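Local coordinates for molybdopterin adenylyltransferase (Pyrococcus furiosus, PDB 4LHB), which catalyses the adenylylation of molybdopterin with ATP, releasing diphosphate, a step in the biosynthesis of the molybdenum cofactor, at residues 115-120 with 146-151; 91-96 with 152-157. One frame throughout, in Å; residues are numbered along the deposited sequence.

Both contacts belong to one mixed sheet, their centres about 10 Å apart. Interaction 2 joins strands 92-96 and 153-159 in the parallel middle of the sheet, its centre about 7 Å from that of the chain; interaction 1 joins the short strand 117-118 to strand 143-148 at the border of this chain's sheet, about 14 Å out. Strands 143-148 and 153-159 follow each other in the chain and lie side by side, so the contacts meet directly: I147 O and V154 N are 2.8 Å apart, probably hydrogen-bonded, and R148 CG packs on I153 CD1 at 3.5 Å. The same two neighbouring subunits of the hexamer touch both contacts, interaction 1 through more residues.

Interaction 1: 115-120 with 146-151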
ATOM      1  N   PHE C 115      -7.250  -9.059   6.050  1.00 25.98           N
ATOM      2  CA  PHE C 115      -6.506 -10.295   6.100  1.00 26.93           C
ATOM      3  C   PHE C 115      -5.138 -10.104   6.701  1.00 25.65           C
ATOM      4  O   PHE C 115      -4.420  -9.277   6.224  1.00 24.79           O
ATOM      5  CB  PHE C 115      -6.237 -10.840   4.683  1.00 26.53           C
ATOM      6  CG  PHE C 115      -7.448 -11.252   3.950  1.00 27.87           C
ATOM      7  CD1 PHE C 115      -8.615 -11.569   4.610  1.00 29.68           C
ATOM      8  CD2 PHE C 115      -7.420 -11.344   2.568  1.00 29.94           C
ATOM      9  CE1 PHE C 115      -9.749 -11.947   3.907  1.00 30.12           C
ATOM     10  CE2 PHE C 115      -8.544 -11.738   1.857  1.00 29.05           C
ATOM     11  CZ  PHE C 115      -9.714 -12.034   2.534  1.00 29.18           C
ATOM     12  N   ASP C 116      -4.744 -10.908   7.682  1.00 26.25           N
ATOM     13  CA  ASP C 116      -3.344 -10.936   8.093  1.00 26.77           C
ATOM     14  C   ASP C 116      -2.488 -11.797   7.161  1.00 26.68           C
ATOM     15  O   ASP C 116      -1.312 -11.559   7.041  1.00 25.72           O
ATOM     16  CB  ASP C 116      -3.197 -11.375   9.528  1.00 28.60           C
ATOM     17  CG  ASP C 116      -3.978 -10.508  10.459  1.00 32.01           C
ATOM     18  OD1 ASP C 116      -3.354  -9.667  11.122  1.00 42.79           O
ATOM     19  OD2 ASP C 116      -5.212 -10.618  10.524  1.00 29.81           O
ATOM     20  N   LYS C 117      -3.066 -12.780   6.489  1.00 26.75           N
ATOM     21  CA  LYS C 117      -2.321 -13.574   5.509  1.00 29.16           C
ATOM     22  C   LYS C 117      -3.248 -13.806   4.335  1.00 30.79           C
ATOM     23  O   LYS C 117      -4.423 -14.077   4.543  1.00 31.95           O
ATOM     24  CB  LYS C 117      -1.876 -14.929   6.117  1.00 31.04           C
ATOM     25  CG  LYS C 117      -0.368 -15.219   5.957  1.00 32.87           C
ATOM     26  CD  LYS C 117       0.372 -15.155   7.280  1.00 34.19           C
ATOM     27  CE  LYS C 117       1.823 -14.726   7.203  1.00 34.81           C
ATOM     28  NZ  LYS C 117       2.825 -15.557   6.502  1.00 33.35           N
ATOM     29  N   GLU C 118      -2.774 -13.631   3.110  1.00 32.15           N
ATOM     30  CA  GLU C 118      -3.627 -13.860   1.957  1.00 38.26           C
ATOM     31  C   GLU C 118      -3.301 -15.204   1.285  1.00 34.47           C
ATOM     32  O   GLU C 118      -2.176 -15.591   1.256  1.00 30.50           O
ATOM     33  CB  GLU C 118      -3.506 -12.728   0.927  1.00 45.23           C
ATOM     34  CG  GLU C 118      -4.807 -12.554   0.118  1.00 53.97           C
ATOM     35  CD  GLU C 118      -4.632 -11.986  -1.297  1.00 67.22           C
ATOM     36  OE1 GLU C 118      -3.473 -11.627  -1.676  1.00 68.79           O
ATOM     37  OE2 GLU C 118      -5.678 -11.920  -2.034  1.00 69.03           O
ATOM     38  N   LEU C 119      -4.300 -15.905   0.753  1.00 33.32           N
ATOM     39  CA  LEU C 119      -4.078 -17.232   0.183  1.00 32.66           C
ATOM     40  C   LEU C 119      -3.976 -17.058  -1.302  1.00 33.26           C
ATOM     41  O   LEU C 119      -4.317 -16.009  -1.797  1.00 40.38           O
ATOM     42  CB  LEU C 119      -5.187 -18.214   0.581  1.00 28.78           C
ATOM     43  CG  LEU C 119      -5.355 -18.438   2.099  1.00 30.79           C
ATOM     44  CD1 LEU C 119      -6.496 -19.382   2.541  1.00 28.55           C
ATOM     45  CD2 LEU C 119      -4.048 -18.867   2.720  1.00 28.23           C
ATOM     46  N   SER C 120      -3.486 -18.073  -2.011  1.00 34.16           N
ATOM     47  CA  SER C 120      -3.457 -18.085  -3.497  1.00 33.61           C
ATOM     48  C   SER C 120      -4.759 -18.684  -4.062  1.00 33.32           C
ATOM     49  O   SER C 120      -4.773 -19.312  -5.128  1.00 36.36           O
ATOM     50  CB  SER C 120      -2.306 -18.939  -3.995  1.00 33.60           C
ATOM     51  OG  SER C 120      -1.174 -18.817  -3.154  1.00 41.68           O
ATOM     52  N   ILE C 146      -6.836 -14.995   5.883  1.00 24.09           N
ATOM     53  CA  ILE C 146      -6.971 -15.251   7.298  1.00 24.76           C
ATOM     54  C   ILE C 146      -7.007 -13.964   8.068  1.00 26.83           C
ATOM     55  O   ILE C 146      -6.102 -13.144   7.945  1.00 26.41           O
ATOM     56  CB  ILE C 146      -5.744 -16.040   7.826  1.00 26.49           C
ATOM     57  CG1 ILE C 146      -5.707 -17.398   7.138  1.00 30.78           C
ATOM     58  CG2 ILE C 146      -5.841 -16.284   9.317  1.00 25.92           C
ATOM     59  CD1 ILE C 146      -5.080 -17.289   5.779  1.00 37.22           C
ATOM     60  N   ILE C 147      -8.018 -13.810   8.911  1.00 28.12           N
ATOM     61  CA  ILE C 147      -8.034 -12.772   9.903  1.00 28.42           C
ATOM     62  C   ILE C 147      -7.654 -13.440  11.234  1.00 30.13           C
ATOM     63  O   ILE C 147      -8.261 -14.412  11.607  1.00 33.72           O
ATOM     64  CB  ILE C 147      -9.469 -12.178  10.038  1.00 29.05           C
ATOM     65  CG1 ILE C 147     -10.044 -11.737   8.682  1.00 28.66           C
ATOM     66  CG2 ILE C 147      -9.524 -11.039  11.063  1.00 24.81           C
ATOM     67  CD1 ILE C 147     -11.484 -11.211   8.705  1.00 25.36           C
ATOM     68  N   ARG C 148      -6.700 -12.886  11.964  1.00 32.40           N
ATOM     69  CA  ARG C 148      -6.310 -13.378  13.256  1.00 33.67           C
ATOM     70  C   ARG C 148      -6.594 -12.466  14.449  1.00 38.17           C
ATOM     71  O   ARG C 148      -6.324 -11.266  14.382  1.00 37.45           O
ATOM     72  CB  ARG C 148      -4.812 -13.464  13.292  1.00 37.02           C
ATOM     73  CG  ARG C 148      -4.191 -14.437  12.353  1.00 40.01           C
ATOM     74  CD  ARG C 148      -2.732 -14.094  12.360  1.00 39.55           C
ATOM     75  NE  ARG C 148      -1.994 -15.027  11.550  1.00 40.77           N
ATOM     76  CZ  ARG C 148      -0.787 -14.780  11.091  1.00 43.72           C
ATOM     77  NH1 ARG C 148      -0.228 -13.615  11.362  1.00 43.18           N
ATOM     78  NH2 ARG C 148      -0.137 -15.695  10.368  1.00 46.88           N
ATOM     79  N   GLY C 149      -7.016 -13.072  15.562  1.00 37.69           N
ATOM     80  CA  GLY C 149      -6.977 -12.438  16.863  1.00 42.22           C
ATOM     81  C   GLY C 149      -5.665 -12.766  17.544  1.00 44.74           C
ATOM     82  O   GLY C 149      -4.752 -13.148  16.873  1.00 48.02           O
ATOM     83  N   GLN C 150      -5.575 -12.575  18.861  1.00 47.33           N
ATOM     84  CA  GLN C 150      -4.396 -12.919  19.666  1.00 49.37           C
ATOM     85  C   GLN C 150      -4.142 -14.422  19.573  1.00 50.95           C
ATOM     86  O   GLN C 150      -2.983 -14.831  19.390  1.00 50.47           O
ATOM     87  CB  GLN C 150      -4.574 -12.532  21.138  1.00 48.61           C
ATOM     88  CG  GLN C 150      -4.053 -11.166  21.538  1.00 54.09           C
ATOM     89  CD  GLN C 150      -4.459 -10.781  22.990  1.00 65.17           C
ATOM     90  OE1 GLN C 150      -4.449 -11.623  23.889  1.00 72.68           O
ATOM     91  NE2 GLN C 150      -4.801  -9.512  23.219  1.00 60.72           N
ATOM     92  N   GLU C 151      -5.208 -15.225  19.697  1.00 49.71           N
ATOM     93  CA  GLU C 151      -5.135 -16.647  19.401  1.00 53.39           C
ATOM     94  C   GLU C 151      -6.044 -17.132  18.242  1.00 52.81           C
ATOM     95  O   GLU C 151      -5.607 -17.940  17.397  1.00 53.25           O
ATOM     96  CB  GLU C 151      -5.412 -17.455  20.675  1.00 65.19           C
ATOM     97  CG  GLU C 151      -5.077 -18.956  20.570  1.00 69.69           C
ATOM     98  CD  GLU C 151      -4.579 -19.574  21.877  1.00 80.49           C
ATOM     99  OE1 GLU C 151      -3.890 -20.611  21.799  1.00 80.93           O
ATOM    100  OE2 GLU C 151      -4.858 -19.035  22.983  1.00 88.42           O
TER
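D116 and K117 sit together opposite the single residue I146 in a classic beta bulge, where the short border strand 117-118 runs antiparallel to strand 143-148. The carbonyl of I146 takes two amides from the bulge: D116 N lies 2.6 Å from I146 O, while K117 N reaches the same oxygen in a weak bond. F115 CA adds a CA-H...O contact to it. In return I146 N donates to K117 O at 2.9 Å, completing the exchange of the hydrogen-bonded pair K117-I146.

The side chain of D116 also serves as acceptor. With CG beside its own backbone N (chi1 -57°), the carboxylate of D116 lies close to the next residues of the partner strand. R148 N donates almost straight, 170° at the hydrogen, to D116 OD2 3.1 Å away, coming from above the carboxylate plane. The same OD2 forms a salt bridge to K75 of a third subunit, so one oxygen serves both a strand amide and a subunit interface. Replacing D116 by an alanine removes OD2, which would probably leave R148 N without this acceptor and K75 of the third subunit without this salt bridge.

K117 and R148 are like charges, yet their charged ends do not meet; R148 NH2 instead lies against K117 CD and CE. K117 NZ is carried off to the second subunit, where E109, G100 O and D105 O receive it. On one face of the sheet F115 offers its ring edge to I147 CG1. On the other, that of K117, L119 crosses I146 at about a right angle, its CD2 resting 3.6 Å from I146 CD1.

Interaction 2: 91-96 with 152-157; sequences DVVVTT and RIVVVF
V155 pairs with V92, V156 with V93 and F157 with V94 where strands 92-96 and 153-159 run parallel in the middle of the mixed sheet of this MoaB/Mog-family alpha/beta protein. Just ahead of the paired residues, R152 meets D91 through water. R152 NE donates to the water, which lies in plane at the edge of the guanidinium; the water in turn donates to D91 OD1 at 2.8 Å and to I153 O. Charge and strand end are thus linked without direct contact of the two ionic groups. R152 NH2 bonds to A90 O and I86 O, while D91 OD2 accepts from K32 N.

From V154 onward the strands run in register. V154 brings its CA within 3.3 Å of D91 O in a CA-H...O contact and lays CG1 beside the same oxygen. V155 N then donates to D91 O at 2.7 Å, and V155 O accepts V93 N. In V156, CG1, anti to the backbone N (chi1 -178°), lies near V93 O, and V156 and V93 both pack against L82 of helix 75-87.

F157 N donates to V93 O and F157 O accepts T95 N, each bond 2.9 Å long. The axes of the two strand segments approach to 4.7 Å at a crossing angle of -20°, and the sheet is sandwiched by helices: 75-87 on the face of V93 and V156, 51-60 and 163-184 on that of V94, V92 and F157. On the latter face the F157 ring meets F121 and I180, and presents its edge to V92, whose CG1 lies nearly in the ring plane, 3.8 Å from F157 CE2.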
ATOM      1  N   ASP C  91     -15.578 -20.123  12.134  1.00 32.80           N
ATOM      2  CA  ASP C  91     -14.143 -20.221  11.844  1.00 32.21           C
ATOM      3  C   ASP C  91     -13.847 -19.975  10.349  1.00 29.15           C
ATOM      4  O   ASP C  91     -12.683 -19.623   9.954  1.00 26.02           O
ATOM      5  CB  ASP C  91     -13.638 -21.656  12.121  1.00 32.67           C
ATOM      6  CG  ASP C  91     -13.949 -22.137  13.530  1.00 37.13           C
ATOM      7  OD1 ASP C  91     -13.280 -21.656  14.471  1.00 36.24           O
ATOM      8  OD2 ASP C  91     -14.848 -23.011  13.696  1.00 39.79           O
ATOM      9  N   VAL C  92     -14.858 -20.272   9.536  1.00 22.97           N
ATOM     10  CA  VAL C  92     -14.823 -20.135   8.094  1.00 23.90           C
ATOM     11  C   VAL C  92     -16.059 -19.312   7.675  1.00 25.81           C
ATOM     12  O   VAL C  92     -17.132 -19.490   8.233  1.00 29.37           O
ATOM     13  CB  VAL C  92     -14.932 -21.483   7.392  1.00 23.08           C
ATOM     14  CG1 VAL C  92     -14.851 -21.287   5.896  1.00 21.19           C
ATOM     15  CG2 VAL C  92     -13.868 -22.457   7.893  1.00 21.17           C
ATOM     16  N   VAL C  93     -15.904 -18.382   6.741  1.00 25.34           N
ATOM     17  CA  VAL C  93     -17.018 -17.577   6.261  1.00 24.64           C
ATOM     18  C   VAL C  93     -16.882 -17.452   4.773  1.00 26.22           C
ATOM     19  O   VAL C  93     -15.803 -17.156   4.254  1.00 29.26           O
ATOM     20  CB  VAL C  93     -17.014 -16.159   6.824  1.00 25.15           C
ATOM     21  CG1 VAL C  93     -18.094 -15.346   6.128  1.00 24.68           C
ATOM     22  CG2 VAL C  93     -17.194 -16.157   8.339  1.00 22.72           C
ATOM     23  N   VAL C  94     -17.981 -17.662   4.069  1.00 27.80           N
ATOM     24  CA  VAL C  94     -17.953 -17.566   2.652  1.00 27.57           C
ATOM     25  C   VAL C  94     -19.000 -16.621   2.135  1.00 28.99           C
ATOM     26  O   VAL C  94     -20.166 -16.668   2.501  1.00 30.90           O
ATOM     27  CB  VAL C  94     -17.918 -18.938   1.980  1.00 28.95           C
ATOM     28  CG1 VAL C  94     -18.211 -20.043   2.958  1.00 27.63           C
ATOM     29  CG2 VAL C  94     -18.683 -18.967   0.674  1.00 28.76           C
ATOM     30  N   THR C  95     -18.526 -15.673   1.341  1.00 27.71           N
ATOM     31  CA  THR C  95     -19.372 -14.642   0.808  1.00 25.84           C
ATOM     32  C   THR C  95     -19.533 -15.056  -0.598  1.00 24.98           C
ATOM     33  O   THR C  95     -18.546 -15.498  -1.243  1.00 25.91           O
ATOM     34  CB  THR C  95     -18.699 -13.247   0.910  1.00 25.12           C
ATOM     35  OG1 THR C  95     -17.477 -13.200   0.110  1.00 22.47           O
ATOM     36  CG2 THR C  95     -18.391 -12.984   2.358  1.00 20.73           C
ATOM     37  N   THR C  96     -20.749 -14.891  -1.093  1.00 25.69           N
ATOM     38  CA  THR C  96     -20.980 -14.955  -2.528  1.00 28.86           C
ATOM     39  C   THR C  96     -21.560 -13.655  -3.105  1.00 29.97           C
ATOM     40  O   THR C  96     -22.525 -13.121  -2.596  1.00 32.36           O
ATOM     41  CB  THR C  96     -21.888 -16.136  -2.895  1.00 29.50           C
ATOM     42  OG1 THR C  96     -22.160 -16.064  -4.302  1.00 32.41           O
ATOM     43  CG2 THR C  96     -23.190 -16.154  -2.054  1.00 25.51           C
ATOM     44  N   ARG C 152      -7.294 -16.658  18.204  1.00 47.43           N
ATOM     45  CA  ARG C 152      -8.298 -17.079  17.187  1.00 37.20           C
ATOM     46  C   ARG C 152      -7.980 -16.747  15.685  1.00 33.86           C
ATOM     47  O   ARG C 152      -7.321 -15.776  15.415  1.00 37.06           O
ATOM     48  CB  ARG C 152      -9.664 -16.530  17.612  1.00 34.44           C
ATOM     49  CG  ARG C 152     -10.818 -17.030  16.785  1.00 35.60           C
ATOM     50  CD  ARG C 152     -12.166 -16.587  17.366  1.00 34.95           C
ATOM     51  NE  ARG C 152     -13.247 -17.024  16.476  1.00 32.32           N
ATOM     52  CZ  ARG C 152     -14.491 -16.569  16.495  1.00 33.27           C
ATOM     53  NH1 ARG C 152     -14.861 -15.637  17.357  1.00 34.74           N
ATOM     54  NH2 ARG C 152     -15.380 -17.036  15.624  1.00 35.44           N
ATOM     55  N   ILE C 153      -8.479 -17.559  14.745  1.00 30.68           N
ATOM     56  CA  ILE C 153      -8.217 -17.494  13.293  1.00 27.98           C
ATOM     57  C   ILE C 153      -9.542 -17.553  12.646  1.00 25.86           C
ATOM     58  O   ILE C 153     -10.395 -18.260  13.127  1.00 23.38           O
ATOM     59  CB  ILE C 153      -7.403 -18.749  12.817  1.00 30.78           C
ATOM     60  CG1 ILE C 153      -5.982 -18.325  12.579  1.00 34.85           C
ATOM     61  CG2 ILE C 153      -7.918 -19.450  11.556  1.00 25.03           C
ATOM     62  CD1 ILE C 153      -5.469 -17.416  13.669  1.00 37.09           C
ATOM     63  N   VAL C 154      -9.753 -16.797  11.577  1.00 26.13           N
ATOM     64  CA  VAL C 154     -10.959 -16.964  10.752  1.00 24.17           C
ATOM     65  C   VAL C 154     -10.562 -17.001   9.303  1.00 23.57           C
ATOM     66  O   VAL C 154      -9.687 -16.271   8.899  1.00 24.11           O
ATOM     67  CB  VAL C 154     -12.020 -15.871  10.997  1.00 23.91           C
ATOM     68  CG1 VAL C 154     -13.226 -16.084  10.100  1.00 20.46           C
ATOM     69  CG2 VAL C 154     -12.481 -15.888  12.456  1.00 24.32           C
ATOM     70  N   VAL C 155     -11.187 -17.861   8.515  1.00 23.69           N
ATOM     71  CA  VAL C 155     -10.780 -18.004   7.133  1.00 23.44           C
ATOM     72  C   VAL C 155     -11.963 -17.479   6.373  1.00 25.05           C
ATOM     73  O   VAL C 155     -13.095 -17.885   6.648  1.00 25.31           O
ATOM     74  CB  VAL C 155     -10.502 -19.484   6.717  1.00 22.92           C
ATOM     75  CG1 VAL C 155     -10.137 -19.604   5.230  1.00 20.84           C
ATOM     76  CG2 VAL C 155      -9.369 -20.051   7.555  1.00 24.05           C
ATOM     77  N   VAL C 156     -11.707 -16.593   5.417  1.00 24.14           N
ATOM     78  CA  VAL C 156     -12.781 -16.005   4.626  1.00 24.66           C
ATOM     79  C   VAL C 156     -12.493 -16.278   3.163  1.00 24.53           C
ATOM     80  O   VAL C 156     -11.387 -16.078   2.709  1.00 26.59           O
ATOM     81  CB  VAL C 156     -12.922 -14.462   4.885  1.00 24.97           C
ATOM     82  CG1 VAL C 156     -14.105 -13.878   4.071  1.00 21.72           C
ATOM     83  CG2 VAL C 156     -13.005 -14.191   6.398  1.00 20.25           C
ATOM     84  N   PHE C 157     -13.477 -16.839   2.483  1.00 24.81           N
ATOM     85  CA  PHE C 157     -13.439 -17.085   1.081  1.00 26.59           C
ATOM     86  C   PHE C 157     -14.488 -16.114   0.475  1.00 28.74           C
ATOM     87  O   PHE C 157     -15.634 -15.985   0.991  1.00 28.08           O
ATOM     88  CB  PHE C 157     -13.894 -18.537   0.810  1.00 27.31           C
ATOM     89  CG  PHE C 157     -12.961 -19.590   1.335  1.00 27.38           C
ATOM     90  CD1 PHE C 157     -11.846 -19.983   0.605  1.00 26.90           C
ATOM     91  CD2 PHE C 157     -13.208 -20.217   2.548  1.00 27.41           C
ATOM     92  CE1 PHE C 157     -10.984 -20.948   1.116  1.00 26.50           C
ATOM     93  CE2 PHE C 157     -12.359 -21.201   3.037  1.00 26.01           C
ATOM     94  CZ  PHE C 157     -11.246 -21.552   2.340  1.00 24.02           C
TER
HETATM   95  O   HOH W   1     -12.569 -18.974  14.582  1.00 25.49           O